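Local structure of geranylgeranyl pyrophosphate synthase (3LMD) at residues R76-F81 with I106-T111; A82-E87 with S334-A339; V181-R184 with E190-T193; I242-S247 with P256-R261; R319-A324 with N342-T347. The protein probably adds isopentenyl diphosphate units to an allylic diphosphate, with magnesium as cofactor, to build long-chain prenyl diphosphates for isoprenoid biosynthesis. One frame throughout, in Å; residues are numbered along the deposited sequence.

Contact 1. Residues R76-F81 with I106-T111; sequences RFRPMF and ITHLAT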
# COMPACT_ATOMS: atom_id res chain seq x y z
N ARG A 76 2.97 18.35 13.40
CA ARG A 76 3.46 17.25 12.57
C ARG A 76 4.94 17.46 12.22
O ARG A 76 5.28 18.28 11.36
CB ARG A 76 2.62 17.22 11.30
CG ARG A 76 1.10 17.17 11.56
CD ARG A 76 0.32 16.85 10.29
NE ARG A 76 -1.11 16.80 10.55
CZ ARG A 76 -1.78 15.69 10.87
NH1 ARG A 76 -3.08 15.75 11.10
NH2 ARG A 76 -1.15 14.52 10.93
N PHE A 77 5.82 16.72 12.89
CA PHE A 77 7.26 16.96 12.72
C PHE A 77 7.79 16.78 11.29
O PHE A 77 8.63 17.57 10.81
CB PHE A 77 8.09 16.07 13.65
CG PHE A 77 9.56 16.24 13.44
CD1 PHE A 77 10.28 15.37 12.64
CD2 PHE A 77 10.21 17.35 13.97
CE1 PHE A 77 11.65 15.59 12.40
CE2 PHE A 77 11.55 17.56 13.74
CZ PHE A 77 12.27 16.68 12.95
N ARG A 78 7.35 15.73 10.61
CA ARG A 78 7.91 15.44 9.28
C ARG A 78 7.63 16.53 8.25
O ARG A 78 8.55 16.96 7.52
CB ARG A 78 7.47 14.07 8.78
CG ARG A 78 8.00 12.97 9.70
CD ARG A 78 7.31 11.61 9.49
NE ARG A 78 7.85 10.64 10.45
CZ ARG A 78 7.50 10.60 11.73
NH1 ARG A 78 6.55 11.41 12.18
NH2 ARG A 78 8.04 9.69 12.55
N PRO A 79 6.37 16.99 8.16
CA PRO A 79 6.17 18.11 7.23
C PRO A 79 6.89 19.38 7.68
O PRO A 79 7.39 20.12 6.84
CB PRO A 79 4.64 18.31 7.18
CG PRO A 79 4.04 17.33 8.20
CD PRO A 79 5.10 16.35 8.60
N MET A 80 6.97 19.63 8.99
CA MET A 80 7.69 20.81 9.48
C MET A 80 9.15 20.76 9.04
O MET A 80 9.71 21.77 8.61
CB MET A 80 7.63 20.90 11.03
CG MET A 80 8.27 22.21 11.57
SD MET A 80 8.62 22.25 13.38
CE MET A 80 10.20 21.40 13.41
N PHE A 81 9.77 19.59 9.15
CA PHE A 81 11.15 19.42 8.70
C PHE A 81 11.28 19.66 7.19
O PHE A 81 12.23 20.30 6.75
CB PHE A 81 11.70 18.03 9.08
CG PHE A 81 13.13 17.81 8.61
CD1 PHE A 81 14.10 18.79 8.81
CD2 PHE A 81 13.48 16.66 7.94
CE1 PHE A 81 15.42 18.58 8.36
CE2 PHE A 81 14.80 16.44 7.51
CZ PHE A 81 15.75 17.39 7.71
N ILE A 106 1.31 11.76 4.64
CA ILE A 106 0.34 10.72 4.29
C ILE A 106 1.01 9.36 4.36
O ILE A 106 0.41 8.37 4.79
CB ILE A 106 -0.20 10.92 2.85
CG1 ILE A 106 -1.21 12.10 2.83
CG2 ILE A 106 -0.88 9.62 2.37
CD1 ILE A 106 -1.63 12.53 1.36
N THR A 107 2.25 9.32 3.92
CA THR A 107 3.01 8.05 3.97
C THR A 107 3.25 7.61 5.40
O THR A 107 3.08 6.42 5.73
CB THR A 107 4.34 8.20 3.23
OG1 THR A 107 4.06 8.48 1.85
CG2 THR A 107 5.17 6.89 3.32
N HIS A 108 3.60 8.58 6.24
CA HIS A 108 3.71 8.33 7.67
C HIS A 108 2.43 7.74 8.23
O HIS A 108 2.46 6.74 8.95
CB HIS A 108 4.09 9.64 8.42
CG HIS A 108 3.99 9.54 9.90
ND1 HIS A 108 4.67 8.58 10.63
CD2 HIS A 108 3.28 10.27 10.80
CE1 HIS A 108 4.39 8.74 11.91
NE2 HIS A 108 3.54 9.75 12.04
N LEU A 109 1.28 8.37 7.95
CA LEU A 109 0.00 7.88 8.47
C LEU A 109 -0.34 6.48 7.94
O LEU A 109 -0.81 5.62 8.70
CB LEU A 109 -1.14 8.88 8.16
CG LEU A 109 -0.92 10.25 8.83
CD1 LEU A 109 -1.99 11.29 8.37
CD2 LEU A 109 -0.91 10.09 10.37
N ALA A 110 -0.12 6.24 6.65
CA ALA A 110 -0.42 4.92 6.05
C ALA A 110 0.33 3.83 6.78
O ALA A 110 -0.22 2.78 7.11
CB ALA A 110 -0.07 4.91 4.55
N THR A 111 1.59 4.12 7.02
CA THR A 111 2.53 3.29 7.77
C THR A 111 2.06 2.91 9.15
O THR A 111 2.11 1.74 9.55
CB THR A 111 3.83 4.12 7.88
OG1 THR A 111 4.76 3.62 6.94
CG2 THR A 111 4.38 4.17 9.30
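Arg78 and His108 are brought face to face by their torsions: the arginine has CG anti to its carbonyl carbon (chi1 -63°) and runs extended from there to NE, while the histidine has CG anti to its own backbone nitrogen (chi1 170°), which carries the imidazole out to meet it. The pair belongs to the all-helical fold of the trans-prenyltransferases. Helix 77-86 begins within the sequence RFRP, the end of the family's GGKRxRP signature, and helix 95-118 carries His108 two turns ahead of Asp115, a calcium ligand of this protein. In related synthases the equivalent arginine and histidine hold the diphosphate of isopentenyl diphosphate, and a similar role is probable here.

The guanidinium of Arg78 lies flat on the imidazole, with centres 3.8 Å apart and planes tilted by only 9°. Arg78 NH1 sits over the middle of the ring, 3.4 Å from His108 NE2. That approach comes from above the ring and is not a hydrogen bond; it is a stack, and with the planes nearly parallel the N-H bonds run roughly along the ring rather than into it. Leu203 of helix 188-214 also packs against the histidine side chain.

Arg76, the N-cap residue of helix 77-86, takes a different route. Its guanidinium makes salt bridges with Glu105 through NH2 and with Glu48 through NE, which tie together three helices. Across from that guanidinium stands Leu109, with Arg76 NH2 4.2 Å from Leu109 CD1.

Contact 2. Residues A82-E87 with S334-A339; sequences ALLASE and STVKEA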
# COMPACT_ATOMS: atom_id res chain seq x y z
N ALA A 82 10.33 19.16 6.40
CA ALA A 82 10.35 19.41 4.94
C ALA A 82 10.27 20.94 4.64
O ALA A 82 10.94 21.45 3.70
CB ALA A 82 9.16 18.70 4.25
N LEU A 83 9.44 21.64 5.39
CA LEU A 83 9.30 23.10 5.20
C LEU A 83 10.61 23.82 5.58
O LEU A 83 11.06 24.71 4.85
CB LEU A 83 8.14 23.67 6.03
CG LEU A 83 6.70 23.14 5.76
CD1 LEU A 83 5.65 23.77 6.66
CD2 LEU A 83 6.27 23.25 4.31
N LEU A 84 11.21 23.46 6.71
CA LEU A 84 12.52 24.00 7.10
C LEU A 84 13.57 23.73 6.05
O LEU A 84 14.34 24.64 5.67
CB LEU A 84 12.94 23.47 8.49
CG LEU A 84 12.02 23.92 9.63
CD1 LEU A 84 12.37 23.19 10.93
CD2 LEU A 84 12.21 25.43 9.81
N ALA A 85 13.63 22.48 5.57
CA ALA A 85 14.58 22.14 4.53
C ALA A 85 14.39 23.01 3.29
O ALA A 85 15.36 23.35 2.63
CB ALA A 85 14.45 20.64 4.12
N SER A 86 13.14 23.33 2.95
CA SER A 86 12.89 24.12 1.75
C SER A 86 13.46 25.54 1.89
O SER A 86 13.71 26.21 0.90
CB SER A 86 11.39 24.20 1.41
OG SER A 86 10.72 25.16 2.22
N GLU A 87 13.71 25.98 3.11
CA GLU A 87 14.25 27.34 3.32
C GLU A 87 15.63 27.49 2.70
O GLU A 87 16.11 28.61 2.54
CB GLU A 87 14.29 27.69 4.81
CG GLU A 87 12.91 27.90 5.41
CD GLU A 87 12.28 29.25 4.95
OE1 GLU A 87 12.96 30.03 4.27
OE2 GLU A 87 11.13 29.53 5.31
N SER A 334 22.69 30.25 9.04
CA SER A 334 21.37 30.89 8.97
C SER A 334 20.59 30.51 10.20
O SER A 334 20.95 29.56 10.91
CB SER A 334 20.59 30.44 7.73
OG SER A 334 20.31 29.03 7.79
N THR A 335 19.52 31.23 10.46
CA THR A 335 18.67 30.92 11.58
C THR A 335 17.98 29.60 11.36
O THR A 335 17.63 28.94 12.29
CB THR A 335 17.59 31.96 11.83
OG1 THR A 335 16.85 32.16 10.64
CG2 THR A 335 18.18 33.22 12.27
N VAL A 336 17.75 29.25 10.12
CA VAL A 336 17.10 27.95 9.88
C VAL A 336 18.11 26.85 10.20
O VAL A 336 17.77 25.86 10.83
CB VAL A 336 16.58 27.80 8.45
CG1 VAL A 336 15.97 26.36 8.22
CG2 VAL A 336 15.49 28.84 8.21
N LYS A 337 19.36 27.02 9.77
CA LYS A 337 20.38 26.03 10.16
C LYS A 337 20.43 25.83 11.66
O LYS A 337 20.51 24.69 12.15
CB LYS A 337 21.76 26.44 9.63
CG LYS A 337 22.91 25.50 10.04
CD LYS A 337 24.13 25.69 9.14
CE LYS A 337 25.43 25.49 9.94
NZ LYS A 337 26.62 25.53 9.00
N GLU A 338 20.39 26.93 12.42
CA GLU A 338 20.50 26.84 13.87
C GLU A 338 19.24 26.26 14.52
O GLU A 338 19.32 25.63 15.57
CB GLU A 338 20.85 28.21 14.49
CG GLU A 338 22.31 28.68 14.20
CD GLU A 338 23.37 27.58 14.40
OE1 GLU A 338 23.43 26.94 15.48
OE2 GLU A 338 24.16 27.35 13.46
N ALA A 339 18.07 26.50 13.91
CA ALA A 339 16.82 25.88 14.36
C ALA A 339 16.90 24.35 14.19
O ALA A 339 16.44 23.59 15.06
CB ALA A 339 15.63 26.45 13.55
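The C-terminal part of helix 77-86 and the residue that follows meet the first turn of helix 335-349 through Leu84, Glu87 and Val336, a largely apolar contact whose middle is the valine. With CG1 of Val336 anti to the backbone nitrogen (chi1 177°), that methyl faces Leu84 and also brushes Glu87 CB, while CG2 meets Glu87 alone. CG1 of Val336 lies 3.5 Å from the backbone O of Leu84 and 4.2 Å from Leu84 CD2, the two side chains passing at a slant. The other methyl, Val336 CG2, rests 3.8 Å from Glu87 CB and also touches CG, so the hydrocarbon base of the glutamate does the packing. Bent at chi2, that chain takes its carboxylate away towards Arg39, with which it forms only a long, weak ion pair.

In the helical bundle of the prenyl synthases this is a meeting of sequence-distant elements, an early helix with the closing one. Helix 34-55 borders both sides, Ile40 against Leu84 and Leu36 against Val336.

The helix that presents the valine is started by a classical N-cap: Ser334 OG accepts from Lys337 N at 3.0 Å, with an N-H...O angle of 166°. Across the contact, Leu84 O accepts from Glu87 N. One residue before that glutamate, the hydroxyl of Ser86 turns back on its own helix, OG donating to Leu83 O over 2.7 Å.

Contact 3. Residues V181-R184 with E190-T193; sequences VGPR and EHYT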
# COMPACT_ATOMS: atom_id res chain seq x y z
N VAL A 181 10.12 -10.17 11.80
CA VAL A 181 10.86 -11.45 11.83
C VAL A 181 11.89 -11.55 12.96
O VAL A 181 12.26 -12.64 13.37
CB VAL A 181 11.59 -11.76 10.49
CG1 VAL A 181 10.60 -11.70 9.31
CG2 VAL A 181 12.74 -10.81 10.28
N GLY A 182 12.37 -10.41 13.45
CA GLY A 182 13.32 -10.46 14.55
C GLY A 182 14.76 -10.57 14.15
O GLY A 182 15.09 -10.64 12.96
N PRO A 183 15.66 -10.57 15.14
CA PRO A 183 17.09 -10.57 14.86
C PRO A 183 17.61 -11.89 14.32
O PRO A 183 18.70 -11.92 13.76
CB PRO A 183 17.72 -10.25 16.23
CG PRO A 183 16.72 -10.70 17.23
CD PRO A 183 15.36 -10.56 16.58
N ARG A 184 16.83 -12.96 14.46
CA ARG A 184 17.29 -14.29 14.02
C ARG A 184 18.68 -14.55 14.60
O ARG A 184 18.86 -14.56 15.81
CB ARG A 184 17.34 -14.39 12.50
CG ARG A 184 15.96 -14.34 11.81
CD ARG A 184 16.04 -13.44 10.57
NE ARG A 184 16.17 -12.03 10.96
CZ ARG A 184 16.92 -11.13 10.32
NH1 ARG A 184 17.62 -11.48 9.25
NH2 ARG A 184 16.97 -9.88 10.77
N GLU A 190 23.09 -4.43 15.86
CA GLU A 190 22.94 -4.18 14.41
C GLU A 190 21.48 -4.30 13.97
O GLU A 190 21.00 -3.50 13.16
CB GLU A 190 23.79 -5.17 13.60
CG GLU A 190 25.28 -4.99 13.79
CD GLU A 190 26.11 -5.86 12.86
OE1 GLU A 190 25.54 -6.71 12.14
OE2 GLU A 190 27.35 -5.69 12.84
N HIS A 191 20.78 -5.32 14.47
CA HIS A 191 19.36 -5.48 14.19
C HIS A 191 18.57 -4.26 14.65
O HIS A 191 17.77 -3.70 13.90
CB HIS A 191 18.81 -6.73 14.90
CG HIS A 191 17.33 -6.90 14.78
ND1 HIS A 191 16.72 -7.28 13.60
CD2 HIS A 191 16.34 -6.74 15.69
CE1 HIS A 191 15.41 -7.36 13.79
NE2 HIS A 191 15.16 -7.05 15.06
N TYR A 192 18.77 -3.86 15.90
CA TYR A 192 18.07 -2.74 16.46
C TYR A 192 18.35 -1.51 15.62
O TYR A 192 17.46 -0.78 15.29
CB TYR A 192 18.53 -2.49 17.91
CG TYR A 192 18.13 -1.15 18.50
CD1 TYR A 192 16.97 -1.01 19.23
CD2 TYR A 192 18.98 -0.04 18.39
CE1 TYR A 192 16.61 0.21 19.80
CE2 TYR A 192 18.64 1.19 18.93
CZ TYR A 192 17.46 1.30 19.65
OH TYR A 192 17.10 2.51 20.21
N THR A 193 19.62 -1.30 15.28
CA THR A 193 20.01 -0.11 14.52
C THR A 193 19.35 -0.10 13.14
O THR A 193 18.86 0.95 12.68
CB THR A 193 21.54 -0.02 14.36
OG1 THR A 193 22.13 0.14 15.65
CG2 THR A 193 21.93 1.19 13.47
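His191 lays its imidazole against the Gly182-Pro183 peptide, so that one flat group covers another. The proline CB stands over the ring face, 3.9 Å from the centroid, in a CH-pi contact. Pro183 N lies over the same ring, 3.5 Å above its plane but shifted towards the rim. Nearer still is the glycine carbonyl carbon, Gly182 C to His191 CE1 being 3.3 Å, though this approach is oblique to the ring. The histidine reaches the peptide because its CG is anti to the backbone nitrogen, at the start of helix 188-214.

One shell out, Arg184 fixes the peptide from within the turn. Its chain bends at chi2 and chi3 until NE and NH2 both grip Gly182 O, at 2.7 Å from NE and 3.0 Å from NH2, with the oxygen in the guanidinium plane. The NE bond is the straighter of the two, 157° against 135°. The edge of the same guanidinium comes to 3.9 Å from the imidazole, NH2 to ND1 of His191.

Further out, Gly182, the first residue to leave helix 159-181, does so with a positive phi, a conformation that suits a residue without a side chain, and Thr186 OG1 bonds to Pro183 O. Phe61 of the second subunit packs on Arg184. The contact thus closes the short connection between two helices at the surface by dispersion and CH-pi forces, and the double grip on Gly182 O would probably polarise the peptide beneath the ring.

Contact 4. Residues I242-S247 with P256-R261; sequences IIDIFS and PGTDLR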
# COMPACT_ATOMS: atom_id res chain seq x y z
N ILE A 242 16.09 5.44 25.80
CA ILE A 242 16.76 5.73 27.05
C ILE A 242 15.76 6.24 28.10
O ILE A 242 15.74 5.79 29.26
CB ILE A 242 17.89 6.77 26.85
CG1 ILE A 242 19.04 6.15 26.02
CG2 ILE A 242 18.38 7.30 28.23
CD1 ILE A 242 20.06 7.27 25.52
N ILE A 243 14.94 7.21 27.70
CA ILE A 243 13.96 7.80 28.61
C ILE A 243 13.01 6.71 29.14
O ILE A 243 12.70 6.67 30.34
CB ILE A 243 13.15 8.94 27.91
CG1 ILE A 243 14.05 10.18 27.74
CG2 ILE A 243 11.90 9.30 28.74
CD1 ILE A 243 13.46 11.26 26.82
N ASP A 244 12.60 5.79 28.28
CA ASP A 244 11.67 4.73 28.67
C ASP A 244 12.21 3.89 29.83
O ASP A 244 11.44 3.39 30.68
CB ASP A 244 11.36 3.81 27.49
CG ASP A 244 10.29 2.76 27.83
OD1 ASP A 244 9.13 3.16 28.08
OD2 ASP A 244 10.59 1.55 27.83
N ILE A 245 13.52 3.69 29.83
CA ILE A 245 14.14 2.85 30.84
C ILE A 245 14.63 3.64 32.04
O ILE A 245 14.55 3.16 33.17
CB ILE A 245 15.34 2.12 30.27
CG1 ILE A 245 14.89 1.11 29.21
CG2 ILE A 245 16.18 1.49 31.41
CD1 ILE A 245 15.96 0.86 28.17
N PHE A 246 15.18 4.82 31.81
CA PHE A 246 15.85 5.55 32.91
C PHE A 246 15.05 6.75 33.41
O PHE A 246 15.47 7.42 34.36
CB PHE A 246 17.28 5.93 32.51
CG PHE A 246 18.13 4.74 32.19
CD1 PHE A 246 18.32 4.35 30.87
CD2 PHE A 246 18.73 4.00 33.21
CE1 PHE A 246 19.09 3.25 30.57
CE2 PHE A 246 19.52 2.91 32.92
CZ PHE A 246 19.70 2.52 31.60
N SER A 247 13.92 7.00 32.75
CA SER A 247 12.86 7.88 33.24
C SER A 247 12.97 9.32 32.72
O SER A 247 13.94 9.66 32.05
CB SER A 247 12.76 7.85 34.77
OG SER A 247 11.79 8.78 35.22
N PRO A 256 8.74 3.89 34.13
CA PRO A 256 7.90 2.72 33.89
C PRO A 256 8.62 1.48 33.33
O PRO A 256 8.42 0.39 33.86
CB PRO A 256 6.86 3.26 32.90
CG PRO A 256 6.65 4.70 33.37
CD PRO A 256 7.94 5.13 34.08
N GLY A 257 9.42 1.63 32.28
CA GLY A 257 10.02 0.47 31.61
C GLY A 257 9.03 -0.40 30.84
O GLY A 257 9.03 -1.64 30.95
N THR A 258 8.18 0.23 30.03
CA THR A 258 7.11 -0.50 29.35
C THR A 258 7.59 -1.39 28.18
O THR A 258 6.98 -2.42 27.89
CB THR A 258 5.96 0.45 28.94
OG1 THR A 258 6.32 1.17 27.76
CG2 THR A 258 5.67 1.45 30.06
N ASP A 259 8.69 -1.02 27.52
CA ASP A 259 9.31 -1.88 26.48
C ASP A 259 9.72 -3.25 27.06
O ASP A 259 9.50 -4.30 26.45
CB ASP A 259 10.55 -1.22 25.86
CG ASP A 259 10.21 -0.04 24.94
OD1 ASP A 259 9.19 -0.11 24.24
OD2 ASP A 259 10.99 0.96 24.91
N LEU A 260 10.33 -3.22 28.24
CA LEU A 260 10.78 -4.45 28.88
C LEU A 260 9.68 -5.49 29.02
O LEU A 260 9.87 -6.66 28.66
CB LEU A 260 11.38 -4.16 30.25
CG LEU A 260 12.74 -3.48 30.19
CD1 LEU A 260 13.13 -2.95 31.57
CD2 LEU A 260 13.76 -4.48 29.66
N ARG A 261 8.54 -5.07 29.55
CA ARG A 261 7.39 -5.96 29.74
C ARG A 261 7.02 -6.70 28.45
O ARG A 261 6.69 -7.89 28.47
CB ARG A 261 6.19 -5.17 30.28
CG ARG A 261 6.50 -4.36 31.54
CD ARG A 261 5.26 -3.67 32.10
NE ARG A 261 5.54 -2.85 33.28
CZ ARG A 261 5.40 -3.28 34.54
NH1 ARG A 261 4.99 -4.52 34.79
NH2 ARG A 261 5.67 -2.46 35.55
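Asp244 is the polar centre of this contact, reaching from helix 219-246 into the start of helix 258-262, with Thr258 and Asp259 as its side-chain neighbours. The firm part is the bond from Asp259 N to Asp244 OD2, 3.2 Å long with an N-H...O angle of 161°. It meets the carboxylate on its syn side, 16° out of plane, and so gives a backbone N-H of the helix's first turn a partner from another helix. Beside it OD2 of Asp244 comes to 3.0 Å from OD2 of Asp259; these are two acceptors, their carboxylate planes 52° apart, and no bond joins them. Nearby, the apolar side chains of Ile245 and Leu260 both pack on Leu301 of helix 294-306. Gly257, at the N-cap position with a positive phi, is buried too, yet its N gives Asp244 O only a weak bond of 3.1 Å, with a CA-H...O contact beside it.

The exposed side is looser. Thr258 OG1 gives Asp244 OD1 a weak bond of 3.5 Å, and Pro256 is open to solvent, next to residues 248-255, which are not modelled and are probably mobile.

Asp244 is the closing aspartate of a DDIID sequence, the second aspartate-rich motif of the family, and Asp259 belongs to the GxD that follows it. In relatives this motif helps to bind magnesium and the allylic diphosphate, an arrangement to which this pair of aspartates probably corresponds.

Contact 5. Residues R319-A324 with N342-T347; sequences RYMDIA and NLATFT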
# COMPACT_ATOMS: atom_id res chain seq x y z
N ARG A 319 27.35 10.11 18.94
CA ARG A 319 27.96 9.79 17.67
C ARG A 319 27.03 10.23 16.51
O ARG A 319 27.50 10.80 15.50
CB ARG A 319 28.23 8.28 17.60
CG ARG A 319 28.94 7.83 16.32
CD ARG A 319 29.28 6.35 16.34
NE ARG A 319 28.12 5.50 16.09
CZ ARG A 319 27.57 5.29 14.89
NH1 ARG A 319 26.53 4.47 14.78
NH2 ARG A 319 28.06 5.89 13.81
N TYR A 320 25.73 9.98 16.64
CA TYR A 320 24.76 10.50 15.64
C TYR A 320 24.66 12.01 15.67
O TYR A 320 24.44 12.63 14.64
CB TYR A 320 23.39 9.87 15.85
CG TYR A 320 23.38 8.45 15.38
CD1 TYR A 320 23.52 8.16 14.02
CD2 TYR A 320 23.22 7.39 16.27
CE1 TYR A 320 23.53 6.84 13.55
CE2 TYR A 320 23.22 6.07 15.80
CZ TYR A 320 23.37 5.80 14.45
OH TYR A 320 23.35 4.49 13.96
N MET A 321 24.84 12.61 16.85
CA MET A 321 24.78 14.08 16.95
C MET A 321 26.00 14.65 16.23
O MET A 321 25.87 15.69 15.58
CB MET A 321 24.75 14.57 18.43
CG MET A 321 24.52 16.14 18.62
SD MET A 321 22.90 16.77 18.02
CE MET A 321 23.39 17.94 16.75
N ASP A 322 27.16 13.97 16.30
CA ASP A 322 28.36 14.38 15.54
C ASP A 322 28.09 14.27 14.06
O ASP A 322 28.45 15.15 13.29
CB ASP A 322 29.59 13.50 15.86
CG ASP A 322 30.17 13.77 17.24
OD1 ASP A 322 29.87 14.83 17.83
OD2 ASP A 322 30.91 12.91 17.74
N ILE A 323 27.45 13.19 13.63
CA ILE A 323 27.07 13.07 12.22
C ILE A 323 26.13 14.20 11.78
O ILE A 323 26.32 14.79 10.72
CB ILE A 323 26.39 11.69 11.94
CG1 ILE A 323 27.43 10.55 12.05
CG2 ILE A 323 25.72 11.65 10.55
CD1 ILE A 323 26.79 9.15 12.20
N ALA A 324 25.14 14.49 12.62
CA ALA A 324 24.17 15.55 12.33
C ALA A 324 24.89 16.90 12.16
O ALA A 324 24.61 17.64 11.23
CB ALA A 324 23.12 15.63 13.44
N ASN A 342 19.24 23.16 16.85
CA ASN A 342 18.66 23.25 18.16
C ASN A 342 17.68 22.15 18.42
O ASN A 342 17.56 21.70 19.51
CB ASN A 342 17.98 24.57 18.39
CG ASN A 342 18.94 25.73 18.46
OD1 ASN A 342 18.53 26.87 18.38
ND2 ASN A 342 20.22 25.45 18.58
N LEU A 343 16.96 21.72 17.42
CA LEU A 343 16.05 20.66 17.68
C LEU A 343 16.70 19.31 17.92
O LEU A 343 16.20 18.51 18.66
CB LEU A 343 14.96 20.60 16.66
CG LEU A 343 15.22 20.18 15.26
CD1 LEU A 343 15.06 18.76 15.22
CD2 LEU A 343 14.18 20.82 14.42
N ALA A 344 17.84 19.10 17.30
CA ALA A 344 18.66 17.96 17.61
C ALA A 344 19.23 18.07 18.99
O ALA A 344 19.09 17.18 19.77
CB ALA A 344 19.72 17.80 16.62
N THR A 345 19.85 19.20 19.29
CA THR A 345 20.52 19.43 20.54
C THR A 345 19.58 19.33 21.71
O THR A 345 19.86 18.75 22.71
CB THR A 345 21.18 20.78 20.57
OG1 THR A 345 22.25 20.80 19.64
CG2 THR A 345 21.74 21.00 21.87
N PHE A 346 18.43 19.91 21.54
CA PHE A 346 17.44 19.92 22.60
C PHE A 346 17.04 18.49 22.94
O PHE A 346 16.82 18.13 24.10
CB PHE A 346 16.21 20.73 22.17
CG PHE A 346 15.12 20.77 23.20
CD1 PHE A 346 15.12 21.76 24.19
CD2 PHE A 346 14.11 19.83 23.20
CE1 PHE A 346 14.11 21.80 25.16
CE2 PHE A 346 13.10 19.86 24.17
CZ PHE A 346 13.10 20.85 25.15
N THR A 347 16.92 17.66 21.91
CA THR A 347 16.55 16.27 22.13
C THR A 347 17.66 15.54 22.89
O THR A 347 17.40 14.83 23.85
CB THR A 347 16.29 15.55 20.78
OG1 THR A 347 15.28 16.27 20.05
CG2 THR A 347 15.82 14.11 21.01
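Met321 meets Ala344 and Thr345 where helix 309-328 lies against helix 335-349, two successive helices that close the all-alpha bundle. The methionine has CG anti to its backbone nitrogen (chi1 -173°) and then bends at chi2 (64°) and again at chi3, which turns the thioether onto the neighbouring helix.

Followed in sequence, that helix first presents Leu343, whose side chain is turned to helix 77-86, where it packs on Phe77 and Met80. Its carbonyl oxygen serves a later residue of the same helix. Next comes Ala344, the seat of the contact. Its CB is touched by the sulfur and the terminal methyl of the thioether, Met321 SD at 3.6 Å and Met321 CE at 3.7 Å, and with so short a side chain the two backbones can come close, Met321 CA to Ala344 CA being 7.3 Å. Thr345 follows along one flank: its backbone N is 4.1 Å from Met321 SD, and its OG1, weakly bonded to Arg341 O one turn back, is 4.2 Å from Met321 CE. A turn after Leu343, Thr347 turns its hydroxyl back along the helix; OG1 donates to Leu343 O over 2.8 Å, nearly in line with the carbonyl (169°), while the side chain touches Phe236.

Helix 219-246 also touches the first helix, through Tyr320 and Ala324, and so lies against both partners. With a thioether and a methyl at its centre, the contact depends on shape and dispersion, and the one hydroxyl near it, Thr345 OG1, is only weakly bonded, to its own helix.

Contacts 2 and 5 are buried and largely apolar, a valine of one helix against a leucine and a glutamate stem in the first and a methionine on an alanine in the second; contact 1 is partly buried and polar, and contacts 3 and 4 lie at the surface. Helix 77-86 serves contacts 1 and 2, and helix 335-349 serves contacts 2 and 5, which connects these three through shared helices; contacts 1 and 5 also touch directly, as do contacts 3 and 5. Polar chemistry gathers near the sites, as a guanidinium-imidazole stack in contact 1 and a pair of carboxylates in contact 4, their centres about 25 Å apart. Contact 3, away from the sites, rests on CH-pi packing of a histidine and a proline.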